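Local coordinates for uncharacterized protein (PDB 5D66), which is of unknown function but folds as an ankyrin repeat domain, a scaffold that in other proteins commonly mediates protein-protein binding, at residues Gly135-Leu140 / Pro166-Lys171; Glu141-Gly146 / Gln178-Arg183. All coordinates share one frame; numbering follows the deposited sequence.

Interaction 1: Gly135-Leu140 / Pro166-Lys171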
loop_
_atom_site.group_PDB
_atom_site.type_symbol
_atom_site.label_atom_id
_atom_site.label_comp_id
_atom_site.label_asym_id
_atom_site.label_seq_id
_atom_site.Cartn_x
_atom_site.Cartn_y
_atom_site.Cartn_z
ATOM N N GLY A 135 -12.756 10.559 2.331
ATOM C CA GLY A 135 -12.645 11.850 1.689
ATOM C C GLY A 135 -11.207 12.365 1.680
ATOM O O GLY A 135 -10.981 13.548 1.441
ATOM N N TRP A 136 -10.237 11.479 1.871
ATOM C CA TRP A 136 -8.860 11.875 2.055
ATOM C C TRP A 136 -8.016 11.365 0.885
ATOM O O TRP A 136 -8.176 10.250 0.406
ATOM C CB TRP A 136 -8.254 11.427 3.376
ATOM C CG TRP A 136 -8.849 12.004 4.589
ATOM C CD1 TRP A 136 -9.433 13.230 4.690
ATOM C CD2 TRP A 136 -8.906 11.446 5.898
ATOM N NE1 TRP A 136 -9.840 13.474 5.967
ATOM C CE2 TRP A 136 -9.532 12.388 6.735
ATOM C CE3 TRP A 136 -8.610 10.163 6.441
ATOM C CZ2 TRP A 136 -9.797 12.135 8.097
ATOM C CZ3 TRP A 136 -8.822 9.933 7.797
ATOM C CH2 TRP A 136 -9.397 10.932 8.622
ATOM N N THR A 137 -7.067 12.198 0.487
ATOM C CA THR A 137 -5.982 11.855 -0.405
ATOM C C THR A 137 -4.762 11.412 0.435
ATOM O O THR A 137 -4.727 11.618 1.675
ATOM C CB THR A 137 -5.605 13.080 -1.229
ATOM O OG1 THR A 137 -5.259 14.087 -0.253
ATOM C CG2 THR A 137 -6.653 13.582 -2.130
ATOM N N ALA A 138 -3.723 10.952 -0.219
ATOM C CA ALA A 138 -2.456 10.687 0.445
ATOM C C ALA A 138 -1.935 11.961 1.152
ATOM O O ALA A 138 -1.465 11.859 2.244
ATOM C CB ALA A 138 -1.462 10.145 -0.541
ATOM N N LEU A 139 -1.993 13.096 0.447
ATOM C CA LEU A 139 -1.563 14.355 1.000
ATOM C C LEU A 139 -2.335 14.695 2.289
ATOM O O LEU A 139 -1.725 15.064 3.311
ATOM C CB LEU A 139 -1.691 15.462 -0.033
ATOM C CG LEU A 139 -1.243 16.860 0.379
ATOM C CD1 LEU A 139 0.193 16.918 0.754
ATOM C CD2 LEU A 139 -1.547 17.826 -0.728
ATOM N N LEU A 140 -3.641 14.614 2.242
ATOM C CA LEU A 140 -4.454 14.921 3.418
ATOM C C LEU A 140 -4.107 14.005 4.559
ATOM O O LEU A 140 -3.959 14.459 5.710
ATOM C CB LEU A 140 -5.931 14.911 3.096
ATOM C CG LEU A 140 -6.426 16.109 2.309
ATOM C CD1 LEU A 140 -7.751 15.841 1.638
ATOM C CD2 LEU A 140 -6.582 17.324 3.209
ATOM N N PRO A 166 -2.379 20.405 -4.575
ATOM C CA PRO A 166 -2.374 20.829 -3.190
ATOM C C PRO A 166 -3.671 21.434 -2.709
ATOM O O PRO A 166 -3.789 21.766 -1.541
ATOM C CB PRO A 166 -1.297 21.880 -3.192
ATOM C CG PRO A 166 -1.412 22.536 -4.567
ATOM C CD PRO A 166 -1.660 21.333 -5.451
ATOM N N ASN A 167 -4.655 21.584 -3.618
ATOM C CA ASN A 167 -5.942 22.183 -3.322
ATOM C C ASN A 167 -7.094 21.230 -3.261
ATOM O O ASN A 167 -8.232 21.665 -3.151
ATOM C CB ASN A 167 -6.185 23.349 -4.306
ATOM C CG ASN A 167 -5.178 24.470 -4.046
ATOM O OD1 ASN A 167 -5.012 24.856 -2.908
ATOM N ND2 ASN A 167 -4.483 24.941 -5.051
ATOM N N LEU A 168 -6.862 19.937 -3.298
ATOM C CA LEU A 168 -7.934 18.937 -3.100
ATOM C C LEU A 168 -8.208 18.827 -1.622
ATOM O O LEU A 168 -7.376 18.361 -0.848
ATOM C CB LEU A 168 -7.572 17.580 -3.711
ATOM C CG LEU A 168 -7.549 17.545 -5.221
ATOM C CD1 LEU A 168 -7.107 16.146 -5.681
ATOM C CD2 LEU A 168 -8.828 17.962 -5.913
ATOM N N ALA A 169 -9.367 19.348 -1.231
ATOM C CA ALA A 169 -9.816 19.447 0.149
ATOM C C ALA A 169 -10.505 18.155 0.635
ATOM O O ALA A 169 -10.890 17.308 -0.163
ATOM C CB ALA A 169 -10.722 20.644 0.261
ATOM N N ASP A 170 -10.674 18.055 1.958
ATOM C CA ASP A 170 -11.435 16.982 2.570
ATOM C C ASP A 170 -12.929 17.121 2.285
ATOM O O ASP A 170 -13.383 18.044 1.579
ATOM C CB ASP A 170 -11.071 16.827 4.042
ATOM C CG ASP A 170 -11.590 17.932 4.970
ATOM O OD1 ASP A 170 -12.551 18.644 4.555
ATOM O OD2 ASP A 170 -11.095 18.019 6.131
ATOM N N LYS A 171 -13.737 16.190 2.793
ATOM C CA LYS A 171 -15.178 16.219 2.515
ATOM C C LYS A 171 -15.836 17.477 3.002
ATOM O O LYS A 171 -16.841 17.892 2.439
ATOM C CB LYS A 171 -15.900 15.061 3.195
ATOM C CG LYS A 171 -15.848 13.823 2.441
ATOM C CD LYS A 171 -16.554 12.772 3.204
ATOM C CE LYS A 171 -16.436 11.478 2.502
ATOM N NZ LYS A 171 -16.870 10.467 3.439
HETATM O O HOH W 1 -12.564 15.000 -0.137
HETATM O O HOH W 2 -9.830 15.131 -1.382
HETATM O O HOH W 3 -11.168 15.544 7.356
HETATM O O HOH W 4 -5.135 16.661 -1.196
#
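G135 and L140 meet A169, D170 and K171 where two successive loops of an ankyrin repeat stack lie against each other; residues 135-140 (GWTALL) are a variant of the Gly-x-Thr-Pro-Leu-His signature of these repeats. Packing is carried by G135 and by two leucines at the start of helix 138-144. L140 has its CG anti to the carbonyl carbon (chi1 -74°), and its CD1 reaches the backbone of the facing loop, 3.6 Å from L168 O. L139 touches with one branch, CD2 lying 4.0 Å from P166 CA. In one of its two conformers K171 runs extended past G135, with CG 3.8 Å from G135 CA, and its ammonium end continues to the carbonyl of N133. Polar contact is made through water. Water 1 bridges two carbonyls, 2.7 Å from G135 O and 2.9 Å from A169 O; water 2 sits on A169 O and reaches G135 O only weakly. The W136 and D170 side chains lie side by side, D170 CB at the indole edge; ring and carboxylate planes are 40° apart. Water 3, in the indole plane, accepts from W136 NE1 at 2.8 Å and donates at 2.8 Å to D170 OD2, whose second partner is H179. T137 caps the helix: its OG1 accepts from L140 N (3.0 Å, nearly straight at 168°) while water 4 ties the same OG1 to L168 O.

Interaction 2: Glu141-Gly146 / Gln178-Arg183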
loop_
_atom_site.group_PDB
_atom_site.type_symbol
_atom_site.label_atom_id
_atom_site.label_comp_id
_atom_site.label_asym_id
_atom_site.label_seq_id
_atom_site.Cartn_x
_atom_site.Cartn_y
_atom_site.Cartn_z
ATOM N N GLU A 141 -4.026 12.699 4.313
ATOM C CA GLU A 141 -3.665 11.797 5.425
ATOM C C GLU A 141 -2.285 12.066 5.980
ATOM O O GLU A 141 -2.098 11.972 7.192
ATOM C CB GLU A 141 -3.814 10.336 5.017
ATOM C CG GLU A 141 -5.261 9.938 4.760
ATOM C CD GLU A 141 -5.604 8.477 5.061
ATOM O OE1 GLU A 141 -4.832 7.797 5.653
ATOM O OE2 GLU A 141 -6.711 8.042 4.716
ATOM N N ALA A 142 -1.311 12.356 5.132
ATOM C CA ALA A 142 0.018 12.628 5.654
ATOM C C ALA A 142 0.026 13.820 6.607
ATOM O O ALA A 142 0.777 13.846 7.589
ATOM C CB ALA A 142 0.963 12.879 4.513
ATOM N N ILE A 143 -0.881 14.788 6.388
ATOM C CA ILE A 143 -0.960 15.976 7.225
ATOM C C ILE A 143 -1.782 15.670 8.465
ATOM O O ILE A 143 -1.292 15.937 9.591
ATOM C CB ILE A 143 -1.576 17.144 6.430
ATOM C CG1 ILE A 143 -0.657 17.551 5.249
ATOM C CG2 ILE A 143 -1.799 18.360 7.347
ATOM C CD1 ILE A 143 -1.232 18.441 4.278
ATOM N N ILE A 144 -2.994 15.180 8.277
ATOM C CA ILE A 144 -3.934 14.990 9.393
ATOM C C ILE A 144 -3.512 13.888 10.350
ATOM O O ILE A 144 -3.687 14.013 11.553
ATOM C CB ILE A 144 -5.326 14.653 8.805
ATOM C CG1 ILE A 144 -5.876 15.857 8.015
ATOM C CG2 ILE A 144 -6.283 14.224 9.884
ATOM C CD1 ILE A 144 -7.095 15.562 7.155
ATOM N N LEU A 145 -2.967 12.801 9.812
ATOM C CA LEU A 145 -2.636 11.617 10.588
ATOM C C LEU A 145 -1.149 11.459 10.901
ATOM O O LEU A 145 -0.758 10.537 11.607
ATOM C CB LEU A 145 -3.257 10.372 9.935
ATOM C CG LEU A 145 -4.757 10.431 9.825
ATOM C CD1 LEU A 145 -5.253 9.248 8.998
ATOM C CD2 LEU A 145 -5.463 10.469 11.201
ATOM N N GLY A 146 -0.309 12.339 10.363
ATOM C CA GLY A 146 1.086 12.379 10.697
ATOM C C GLY A 146 1.295 13.284 11.905
ATOM O O GLY A 146 0.333 13.816 12.472
ATOM N N GLN A 178 -5.076 24.689 5.085
ATOM C CA GLN A 178 -5.740 24.959 6.347
ATOM C C GLN A 178 -5.432 23.908 7.400
ATOM O O GLN A 178 -5.191 24.233 8.553
ATOM C CB GLN A 178 -7.232 25.156 6.136
ATOM C CG GLN A 178 -7.927 25.674 7.404
ATOM C CD GLN A 178 -7.317 27.013 7.940
ATOM O OE1 GLN A 178 -7.287 28.022 7.227
ATOM N NE2 GLN A 178 -6.726 26.969 9.151
ATOM N N HIS A 179 -5.432 22.641 6.996
ATOM C CA HIS A 179 -5.053 21.585 7.905
ATOM C C HIS A 179 -3.671 21.782 8.492
ATOM O O HIS A 179 -3.443 21.554 9.696
ATOM C CB HIS A 179 -5.192 20.210 7.268
ATOM C CG HIS A 179 -6.590 19.686 7.241
ATOM N ND1 HIS A 179 -7.301 19.448 8.393
ATOM C CD2 HIS A 179 -7.380 19.310 6.228
ATOM C CE1 HIS A 179 -8.463 18.917 8.108
ATOM N NE2 HIS A 179 -8.548 18.857 6.799
ATOM N N ALA A 180 -2.717 22.159 7.662
ATOM C CA ALA A 180 -1.355 22.410 8.131
ATOM C C ALA A 180 -1.317 23.607 9.086
ATOM O O ALA A 180 -0.636 23.582 10.134
ATOM C CB ALA A 180 -0.455 22.626 6.957
ATOM N N ARG A 181 -2.016 24.670 8.724
ATOM C CA ARG A 181 -2.017 25.897 9.533
ATOM C C ARG A 181 -2.640 25.631 10.900
ATOM O O ARG A 181 -2.152 26.105 11.922
ATOM C CB ARG A 181 -2.742 26.986 8.768
ATOM C CG ARG A 181 -1.921 27.661 7.717
ATOM C CD ARG A 181 -2.661 28.600 6.859
ATOM N NE ARG A 181 -1.747 29.329 5.987
ATOM C CZ ARG A 181 -2.152 30.123 4.998
ATOM N NH1 ARG A 181 -3.455 30.256 4.707
ATOM N NH2 ARG A 181 -1.264 30.796 4.298
ATOM N N THR A 182 -3.772 24.923 10.935
ATOM C CA THR A 182 -4.480 24.647 12.170
ATOM C C THR A 182 -3.575 23.902 13.166
ATOM O O THR A 182 -3.730 24.051 14.368
ATOM C CB THR A 182 -5.784 23.890 11.856
ATOM O OG1 THR A 182 -6.726 24.805 11.279
ATOM C CG2 THR A 182 -6.372 23.301 13.090
ATOM N N ARG A 183 -2.672 23.080 12.629
ATOM C CA ARG A 183 -1.774 22.261 13.399
ATOM C C ARG A 183 -0.424 22.914 13.641
ATOM O O ARG A 183 0.394 22.353 14.401
ATOM C CB ARG A 183 -1.597 20.936 12.700
ATOM C CG ARG A 183 -2.856 20.096 12.784
ATOM C CD ARG A 183 -2.855 18.923 11.858
ATOM N NE ARG A 183 -4.092 18.144 11.952
ATOM C CZ ARG A 183 -5.259 18.514 11.447
ATOM N NH1 ARG A 183 -5.379 19.621 10.719
ATOM N NH2 ARG A 183 -6.338 17.714 11.631
HETATM O O HOH W 5 -5.105 15.812 13.255
#
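I144 packs its branches over two flat groups of 178-183, the H179 imidazole and the R183 guanidinium. From CB, the CG2 methyl approaches R183 NH2 at 3.9 Å. CG1, anti to the carbonyl carbon (chi1 -65°), is set 4.1 Å above the guanidinium plane, toward its rim, and lies 3.9 Å from H179 ND1. Beyond it, CD1 completes a CH-pi contact, 3.7 Å from the centroid of the H179 ring and 15° off its normal. The two flat groups are also tied to each other: R183 NH1 donates to H179 O at 2.9 Å (159°) and more weakly to ND1 at the imidazole edge. With NE2 turned to D170, ND1 accepting and NE2 donating is consistent with a neutral ring. Water 5 ties the guanidinium to I144, accepting from R183 NH2 at 2.8 Å and donating to I144 O at 2.9 Å. Deeper in, I143 CG2 rests 3.9 Å from H179 CB and reaches A180; I188 of helix 186-194 touches both I143 and A180. Such packing of every second helix side by side in one layer is typical of an ankyrin repeat stack.

How the interactions relate
The two interactions lie about 10 Å apart, centre to centre, on the same side of the chain's centre, and share helix 138-144: interaction 1 uses its start and the loop before it, interaction 2 its end. Along the chain the segments interleave, 135-140 and 141-146 first, then, beyond helix 150-162, loop 166-171 and helix 176-183. Loop thus faces loop and helix faces helix near the C-terminal end of the stack. The contacts meet where D170 OD2 and H179 NE2 are probably hydrogen-bonded (2.8 Å) and where I144 CD1 packs on W136, joining the loop and helical layers into one continuous interface.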